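Local coordinates for staphylococcal nuclease domain-containing protein 1 (Drosophila melanogaster, PDB 2WAC), which cuts both DNA and RNA endonucleolytically, associates with the RNA-induced silencing complex, and through its Tudor domain binds peptides carrying symmetrically dimethylated arginines, at residues K191-E194 with L195-Y199; K35-A38 with D39-N43; S107-K110 with P111-T114; T63-N66 with Q67-A71. One frame throughout, in Å; residues are numbered along the deposited sequence.

Interaction 1. Residues K191-E194 with L195-Y199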
# COMPACT_ATOMS: atom_id res chain seq x y z
N LYS A 191 -14.05 -16.48 -12.40
CA LYS A 191 -13.40 -16.85 -11.13
C LYS A 191 -13.71 -15.88 -9.98
O LYS A 191 -13.53 -16.22 -8.81
CB LYS A 191 -11.88 -17.04 -11.31
CG LYS A 191 -11.09 -15.76 -11.59
CD LYS A 191 -9.60 -16.03 -11.76
CE LYS A 191 -8.88 -16.13 -10.42
NZ LYS A 191 -7.41 -16.37 -10.59
N LEU A 192 -14.17 -14.68 -10.32
CA LEU A 192 -14.55 -13.68 -9.33
C LEU A 192 -16.06 -13.59 -9.07
O LEU A 192 -16.51 -12.76 -8.26
CB LEU A 192 -14.00 -12.30 -9.72
CG LEU A 192 -12.48 -12.11 -9.74
CD1 LEU A 192 -12.13 -10.70 -10.20
CD2 LEU A 192 -11.86 -12.40 -8.38
N LYS A 193 -16.84 -14.44 -9.73
CA LYS A 193 -18.31 -14.38 -9.68
C LYS A 193 -18.89 -14.50 -8.27
O LYS A 193 -19.74 -13.71 -7.87
CB LYS A 193 -18.92 -15.44 -10.60
CG LYS A 193 -20.44 -15.43 -10.66
CD LYS A 193 -20.95 -16.72 -11.27
CE LYS A 193 -22.46 -16.72 -11.37
NZ LYS A 193 -23.11 -16.72 -10.03
N GLU A 194 -18.43 -15.51 -7.52
CA GLU A 194 -18.90 -15.76 -6.16
C GLU A 194 -18.65 -14.55 -5.27
O GLU A 194 -19.56 -14.10 -4.56
CB GLU A 194 -18.22 -17.00 -5.59
CG GLU A 194 -18.63 -17.36 -4.17
CD GLU A 194 -18.15 -18.74 -3.76
OE1 GLU A 194 -18.41 -19.71 -4.50
OE2 GLU A 194 -17.52 -18.85 -2.68
N LEU A 195 -17.43 -14.02 -5.32
CA LEU A 195 -17.04 -12.84 -4.55
C LEU A 195 -17.80 -11.57 -4.99
O LEU A 195 -18.20 -10.77 -4.15
CB LEU A 195 -15.52 -12.62 -4.62
CG LEU A 195 -14.83 -11.83 -3.50
CD1 LEU A 195 -14.87 -12.58 -2.17
CD2 LEU A 195 -13.39 -11.52 -3.88
N VAL A 196 -17.99 -11.41 -6.30
CA VAL A 196 -18.77 -10.30 -6.85
C VAL A 196 -20.22 -10.33 -6.35
O VAL A 196 -20.75 -9.31 -5.91
CB VAL A 196 -18.72 -10.26 -8.41
CG1 VAL A 196 -19.86 -9.42 -8.99
CG2 VAL A 196 -17.38 -9.73 -8.89
N ASP A 197 -20.84 -11.51 -6.40
CA ASP A 197 -22.21 -11.71 -5.92
C ASP A 197 -22.33 -11.43 -4.42
O ASP A 197 -23.28 -10.78 -3.98
CB ASP A 197 -22.69 -13.13 -6.23
CG ASP A 197 -22.94 -13.37 -7.71
OD1 ASP A 197 -23.02 -12.39 -8.48
OD2 ASP A 197 -23.08 -14.55 -8.10
N GLN A 198 -21.37 -11.92 -3.65
CA GLN A 198 -21.36 -11.74 -2.20
C GLN A 198 -21.24 -10.26 -1.79
O GLN A 198 -21.97 -9.80 -0.91
CB GLN A 198 -20.27 -12.60 -1.55
CG GLN A 198 -20.68 -14.08 -1.43
CD GLN A 198 -19.51 -15.03 -1.21
OE1 GLN A 198 -18.34 -14.63 -1.21
NE2 GLN A 198 -19.83 -16.31 -1.02
N TYR A 199 -20.34 -9.53 -2.46
CA TYR A 199 -20.17 -8.09 -2.23
C TYR A 199 -21.41 -7.28 -2.64
O TYR A 199 -21.76 -6.30 -1.99
CB TYR A 199 -18.92 -7.57 -2.97
CG TYR A 199 -17.60 -7.77 -2.25
CD1 TYR A 199 -16.68 -6.73 -2.14
CD2 TYR A 199 -17.26 -9.01 -1.68
CE1 TYR A 199 -15.46 -6.91 -1.50
CE2 TYR A 199 -16.04 -9.19 -1.02
CZ TYR A 199 -15.15 -8.14 -0.94
OH TYR A 199 -13.94 -8.30 -0.30
O HOH W 1 -15.07 -15.53 -6.39
O HOH W 2 -15.94 -16.01 -1.68

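Interaction 2. Residues K35-A38 with D39-N43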
# COMPACT_ATOMS: atom_id res chain seq x y z
N LYS A 35 22.09 -2.05 8.57
CA LYS A 35 23.35 -1.99 7.82
C LYS A 35 23.45 -0.71 7.00
O LYS A 35 24.53 -0.13 6.86
CB LYS A 35 23.50 -3.22 6.92
CG LYS A 35 23.67 -4.53 7.67
CD LYS A 35 23.68 -5.72 6.71
CE LYS A 35 23.65 -7.04 7.46
NZ LYS A 35 24.82 -7.23 8.36
N LEU A 36 22.31 -0.26 6.46
CA LEU A 36 22.23 0.98 5.70
C LEU A 36 22.49 2.20 6.58
O LEU A 36 23.23 3.11 6.20
CB LEU A 36 20.87 1.10 4.99
CG LEU A 36 20.70 2.22 3.95
CD1 LEU A 36 21.65 2.04 2.76
CD2 LEU A 36 19.26 2.29 3.46
N HIS A 37 21.87 2.21 7.77
CA HIS A 37 22.10 3.26 8.76
C HIS A 37 23.58 3.39 9.12
O HIS A 37 24.13 4.49 9.14
CB HIS A 37 21.26 3.00 10.02
CG HIS A 37 21.63 3.87 11.18
ND1 HIS A 37 21.08 5.12 11.38
CD2 HIS A 37 22.51 3.68 12.20
CE1 HIS A 37 21.60 5.65 12.47
NE2 HIS A 37 22.46 4.80 12.99
N ALA A 38 24.22 2.25 9.41
CA ALA A 38 25.63 2.22 9.79
C ALA A 38 26.56 2.64 8.65
O ALA A 38 27.52 3.38 8.87
CB ALA A 38 26.01 0.83 10.30
N ASP A 39 26.25 2.18 7.44
CA ASP A 39 26.98 2.51 6.22
C ASP A 39 27.02 4.02 5.98
O ASP A 39 28.08 4.60 5.74
CB ASP A 39 26.32 1.81 5.03
CG ASP A 39 27.30 1.52 3.90
OD1 ASP A 39 27.97 2.45 3.41
OD2 ASP A 39 27.37 0.34 3.48
N PHE A 40 25.85 4.65 6.07
CA PHE A 40 25.68 6.08 5.78
C PHE A 40 26.06 6.99 6.95
O PHE A 40 26.14 8.21 6.79
CB PHE A 40 24.25 6.36 5.29
CG PHE A 40 24.06 6.13 3.82
CD1 PHE A 40 24.30 4.88 3.25
CD2 PHE A 40 23.64 7.17 2.99
CE1 PHE A 40 24.13 4.67 1.88
CE2 PHE A 40 23.46 6.97 1.63
CZ PHE A 40 23.71 5.72 1.07
N GLN A 41 26.28 6.40 8.12
CA GLN A 41 26.82 7.13 9.27
C GLN A 41 28.35 7.10 9.21
O GLN A 41 29.01 8.10 9.52
CB GLN A 41 26.31 6.51 10.58
CG GLN A 41 26.83 7.19 11.84
CD GLN A 41 26.18 6.66 13.11
OE1 GLN A 41 24.97 6.82 13.31
NE2 GLN A 41 26.97 6.04 13.97
N SER A 42 28.89 5.96 8.80
CA SER A 42 30.34 5.78 8.64
C SER A 42 30.88 6.57 7.46
O SER A 42 31.96 7.16 7.54
CB SER A 42 30.68 4.29 8.50
OG SER A 42 32.08 4.10 8.35
N ASN A 43 30.14 6.57 6.35
CA ASN A 43 30.51 7.32 5.16
C ASN A 43 29.32 8.14 4.63
O ASN A 43 28.66 7.73 3.67
CB ASN A 43 31.06 6.38 4.08
CG ASN A 43 31.83 7.12 2.98
OD1 ASN A 43 32.28 8.25 3.17
ND2 ASN A 43 31.97 6.47 1.83

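Interaction 3. Residues S107-K110 with P111-T114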
# COMPACT_ATOMS: atom_id res chain seq x y z
N SER A 107 21.05 -3.10 -3.33
CA SER A 107 20.20 -2.93 -4.51
C SER A 107 19.62 -4.23 -5.08
O SER A 107 18.75 -4.19 -5.95
CB SER A 107 20.96 -2.18 -5.61
OG SER A 107 21.42 -0.92 -5.15
N SER A 108 20.10 -5.37 -4.59
CA SER A 108 19.72 -6.67 -5.16
C SER A 108 18.45 -7.27 -4.56
O SER A 108 17.68 -7.93 -5.27
CB SER A 108 20.88 -7.66 -5.09
OG SER A 108 21.41 -7.75 -3.78
N GLU A 109 18.23 -7.05 -3.27
CA GLU A 109 17.01 -7.49 -2.61
C GLU A 109 15.80 -6.78 -3.19
O GLU A 109 15.81 -5.57 -3.40
CB GLU A 109 17.09 -7.27 -1.10
CG GLU A 109 17.96 -8.28 -0.39
CD GLU A 109 18.47 -7.76 0.93
OE1 GLU A 109 17.72 -7.79 1.92
OE2 GLU A 109 19.65 -7.33 0.98
N LYS A 110 14.76 -7.57 -3.46
CA LYS A 110 13.50 -7.07 -4.01
C LYS A 110 12.83 -6.15 -2.99
O LYS A 110 13.10 -6.26 -1.79
CB LYS A 110 12.56 -8.24 -4.35
CG LYS A 110 13.17 -9.36 -5.21
CD LYS A 110 13.63 -10.55 -4.36
CE LYS A 110 15.12 -10.48 -4.04
NZ LYS A 110 15.42 -10.97 -2.67
N PRO A 111 11.96 -5.23 -3.46
CA PRO A 111 11.25 -4.36 -2.52
C PRO A 111 10.50 -5.14 -1.44
O PRO A 111 9.86 -6.15 -1.74
CB PRO A 111 10.26 -3.62 -3.42
CG PRO A 111 10.92 -3.60 -4.76
CD PRO A 111 11.61 -4.93 -4.86
N TYR A 112 10.60 -4.68 -0.19
CA TYR A 112 9.96 -5.38 0.94
C TYR A 112 8.48 -5.03 1.13
O TYR A 112 7.80 -5.63 1.98
CB TYR A 112 10.77 -5.21 2.23
CG TYR A 112 11.98 -6.11 2.26
CD1 TYR A 112 11.85 -7.49 2.43
CD2 TYR A 112 13.26 -5.59 2.08
CE1 TYR A 112 12.96 -8.32 2.44
CE2 TYR A 112 14.38 -6.41 2.08
CZ TYR A 112 14.22 -7.78 2.27
OH TYR A 112 15.32 -8.60 2.28
N ALA A 113 7.98 -4.09 0.33
CA ALA A 113 6.55 -3.78 0.29
C ALA A 113 5.99 -3.95 -1.12
O ALA A 113 6.67 -3.64 -2.11
CB ALA A 113 6.29 -2.37 0.81
N THR A 114 4.76 -4.45 -1.21
CA THR A 114 4.09 -4.69 -2.49
C THR A 114 2.73 -4.01 -2.50
O THR A 114 1.97 -4.12 -1.53
CB THR A 114 3.93 -6.21 -2.75
OG1 THR A 114 5.19 -6.87 -2.60
CG2 THR A 114 3.39 -6.48 -4.16
O HOH W 3 15.08 -10.85 0.13

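Interaction 4. Residues T63-N66 with Q67-A71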
# COMPACT_ATOMS: atom_id res chain seq x y z
N THR A 63 12.50 13.12 4.86
CA THR A 63 12.40 14.45 5.49
C THR A 63 11.85 14.39 6.92
O THR A 63 12.06 15.32 7.70
CB THR A 63 11.55 15.44 4.66
OG1 THR A 63 10.22 14.94 4.49
CG2 THR A 63 12.18 15.69 3.32
N LEU A 64 11.15 13.31 7.25
CA LEU A 64 10.55 13.16 8.58
C LEU A 64 11.58 12.91 9.69
O LEU A 64 11.54 13.57 10.73
CB LEU A 64 9.49 12.06 8.60
CG LEU A 64 8.81 11.81 9.95
CD1 LEU A 64 7.81 12.92 10.25
CD2 LEU A 64 8.14 10.45 9.99
N ASP A 65 12.48 11.95 9.46
CA ASP A 65 13.39 11.49 10.52
C ASP A 65 14.88 11.69 10.21
O ASP A 65 15.73 11.40 11.06
CB ASP A 65 13.10 10.02 10.87
CG ASP A 65 13.31 9.06 9.70
OD1 ASP A 65 13.55 9.51 8.56
OD2 ASP A 65 13.23 7.84 9.93
N ASN A 66 15.18 12.19 9.01
CA ASN A 66 16.56 12.33 8.51
C ASN A 66 17.34 11.02 8.42
O ASN A 66 18.57 11.02 8.45
CB ASN A 66 17.35 13.41 9.27
CG ASN A 66 16.90 14.82 8.93
OD1 ASN A 66 16.21 15.05 7.94
ND2 ASN A 66 17.30 15.78 9.76
N GLN A 67 16.62 9.90 8.30
CA GLN A 67 17.26 8.60 8.11
C GLN A 67 17.23 8.20 6.64
O GLN A 67 16.38 8.67 5.88
CB GLN A 67 16.63 7.53 9.01
CG GLN A 67 16.63 7.85 10.51
CD GLN A 67 18.01 8.21 11.07
OE1 GLN A 67 19.01 7.57 10.76
NE2 GLN A 67 18.05 9.25 11.91
N TRP A 68 18.16 7.34 6.24
CA TRP A 68 18.30 6.91 4.85
C TRP A 68 17.51 5.63 4.56
O TRP A 68 17.59 4.66 5.31
CB TRP A 68 19.79 6.73 4.51
CG TRP A 68 20.60 8.00 4.55
CD1 TRP A 68 21.30 8.50 5.61
CD2 TRP A 68 20.80 8.93 3.47
NE1 TRP A 68 21.92 9.68 5.27
CE2 TRP A 68 21.63 9.97 3.96
CE3 TRP A 68 20.36 8.99 2.14
CZ2 TRP A 68 22.03 11.05 3.17
CZ3 TRP A 68 20.76 10.07 1.35
CH2 TRP A 68 21.58 11.08 1.87
N TYR A 69 16.74 5.66 3.47
CA TYR A 69 15.90 4.53 3.04
C TYR A 69 16.16 4.19 1.57
O TYR A 69 16.65 5.03 0.81
CB TYR A 69 14.41 4.87 3.22
CG TYR A 69 13.95 5.13 4.64
CD1 TYR A 69 14.27 6.32 5.30
CD2 TYR A 69 13.17 4.20 5.32
CE1 TYR A 69 13.85 6.56 6.60
CE2 TYR A 69 12.73 4.43 6.62
CZ TYR A 69 13.08 5.62 7.25
OH TYR A 69 12.65 5.85 8.54
N ARG A 70 15.83 2.96 1.17
CA ARG A 70 15.86 2.59 -0.25
C ARG A 70 14.68 3.25 -0.96
O ARG A 70 13.56 3.25 -0.44
CB ARG A 70 15.79 1.07 -0.43
CG ARG A 70 16.92 0.29 0.21
CD ARG A 70 17.10 -1.08 -0.45
NE ARG A 70 15.93 -1.94 -0.32
CZ ARG A 70 15.77 -3.10 -0.94
NH1 ARG A 70 16.71 -3.56 -1.76
NH2 ARG A 70 14.66 -3.81 -0.75
N ALA A 71 14.93 3.82 -2.13
CA ALA A 71 13.89 4.56 -2.84
C ALA A 71 14.02 4.46 -4.36
O ALA A 71 15.12 4.35 -4.89
CB ALA A 71 13.90 6.03 -2.41

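Interaction 1. Residues K191-E194 with L195-Y199
Leu192, Lys193 and Glu194 lend their carbonyls to the amides of Val196, Asp197 and Gln198, three successive i to i+4 bonds that start the helix running from residue 193 to 208; Val196 N, 2.8 Å from Leu192 O, lies most nearly in line with its carbonyl. One residue earlier the ladder is broken by water. Lys191 O and Leu195 N stand 5.7 Å apart, and an ordered water accepts a hydrogen bond from the Leu195 amide while donating to the carbonyl, so the Lys191 carbonyl of the 3-10 lead-in and the Leu195 amide of the helix are both paired through it.

On the outer side, Lys193 and Asp197 form a salt bridge. The lysine stretches out with CG anti to the backbone N (chi1 -178°) and bends at its last torsion, which brings NZ to 2.9 Å from Asp197 OD2, nearly along that oxygen's C-O bond. Acidic side chains near the N-terminal end of a helix probably also gain from the helix dipole. Glu194 and Gln198 run side by side in the same direction, their carboxylate and amide planes 60° apart. A second water joins them, donating firmly to Gln198 OE1 at 2.8 Å and only weakly to Glu194 OE2.

The apolar residues occupy the inner side. Leu192 CB and Val196 CG2 meet loosely at 4.3 Å, and Leu195 and Tyr199 reach Thr162 and Leu120. This is an amphipathic helix start, charged outward and aliphatic inward, packed on the curled five-stranded sheet of the staphylococcal nuclease-like half of the chain, an OB-fold.

Interaction 2. Residues K35-A38 with D39-N43
Two flat groups, the Phe40 ring and the His37 imidazole, each meet a neighbour one helical turn away. The phenyl ring has Leu36 CD1 above its plane just beyond the rim, 3.7 Å from Phe40 CE1, and the indole of Trp68 on the same side, with the two ring planes at about 45°. The imidazole has Gln41 OE1 obliquely near its end, 3.2 Å from His37 NE2, and the amide plane is turned 76° from the ring.

All this belongs to the last turns of the amphipathic helix 26-42, which packs on the Tudor barrel. Leu36 and Phe40 point the same way, into the protein; with CG of the leucine anti to its own N (chi1 -169°), the methyl swings along the helix to the ring. Large apolar groups suit this buried side, where Phe106 and Pro45 also pack. With an alanine in place of Phe40, Leu36 CD1 and Trp68 would probably lose their common aromatic partner and a gap would open under the helix end.

The outer side is polar. His37 ND1 is hydrogen-bonded to Gln67 OE1, tying the helix to the barrel's loop, while the small Ala38 sits exposed. Near the C-terminal end the Ala38 carbonyl is shared: Ser42 N binds Ala38 O at 2.9 Å, and Gln41 N adds a weak bond to the same oxygen.

Interaction 3. Residues S107-K110 with P111-T114
Glu109 and Tyr112 are locked together by a short hydrogen bond, the phenol OH of Tyr112 donating to Glu109 OE1 over 2.6 Å. The carboxylate oxygen lies at the ring edge, near the ring plane, and accepts the bond through its anti lone pair, the one away from the other oxygen. The carboxylate itself stands almost upright to the ring, 82° between planes. Above one face of the same ring, near the rim, sits the carbonyl of Lys110, with Lys110 O 3.9 Å from Tyr112 CD2. Packing is closest at the proline: Lys110 CB and Pro111 CD are squeezed to 3.5 Å, the usual price of a residue before proline.

Glu109, Lys110 and Pro111 all keep polyproline II backbone angles, an extended course in which proline is at home. They form the connection by which the chain leaves the Tudor barrel and enters strand 113-118 of the OB-fold sheet. Arg70 steadies it, its guanidinium bonding to Glu109 O and Lys110 O, while Leu29 and Leu32 of helix 26-42 pack on the tyrosine.

The solvent side is looser. Lys110 is an exposed, repeatedly bent chain whose NZ makes a weak bond to a water. That water donates to Tyr112 OH at 3.1 Å, giving the phenol a second partner while the phenol itself donates to the glutamate. A phenylalanine in place of Tyr112 would probably keep the packing on the leucines but leave Glu109 OE1 without its donor and free that side chain to turn.

Interaction 4. Residues T63-N66 with Q67-A71
Tyr69 OH donates to Asp65 OD2 in a very short hydrogen bond of 2.5 Å. The two side chains arrive from opposite directions and meet nearly coplanar, ring edge to carboxylate, with the planes 27° apart and OD2 in the plane of the ring. The other oxygen is used differently: Gln67 N points at Asp65 OD1 over 3.1 Å, in a nearly straight bond (165° at the hydrogen) that reaches the oxygen from above the carboxylate plane.

An aspartate oxygen accepting the amide two residues on is the definition of an Asx turn. Here it closes the loop between strands 57-61 and 68-77, neighbouring antiparallel strands of the Tudor barrel, within the region involved in dimethylarginine binding. Asp65 can serve both donors because its chi1 of 62° puts CG between N and the carbonyl carbon, folding the carboxylate back over the turn. Asn66, at the corner, has left-handed helical backbone angles, which asparagine tolerates better than most residues; its side-chain oxygen is bonded to Arg98.

Gln67 adds a third tie. Its CG rests 3.4 Å from Asp65 OD2, and the bend at the second torsion turns NE2 back to Asp65 O, where Gln67 NE2 lies 3.3 Å from the oxygen and tilted out of the carbonyl plane. Two donors, a phenol on one oxygen and a backbone amide on the other, would probably stabilise an ionised Asp65; together they pin the turn and fix the position of the Tyr69 ring at the start of its strand.

Along the chain the order is interaction 2, interaction 4, interaction 3, interaction 1. The first three cluster in the Tudor half. Interactions 2 and 4, with centres about 12 Å apart, touch where helix 26-42 lies against the start of strand 68-77. Interactions 3 and 4, about 16 Å between centres, are joined through Arg70 of that strand, which holds the segment leading into strand 113-118. Interaction 1 stands apart in the nuclease-like half, its centre about 49 Å from that of interaction 2 and across the chain's centre. Helix 26-42 and residues 107-114 thus connect barrel and OB-fold, consistent with an extended Tudor domain built as one unit.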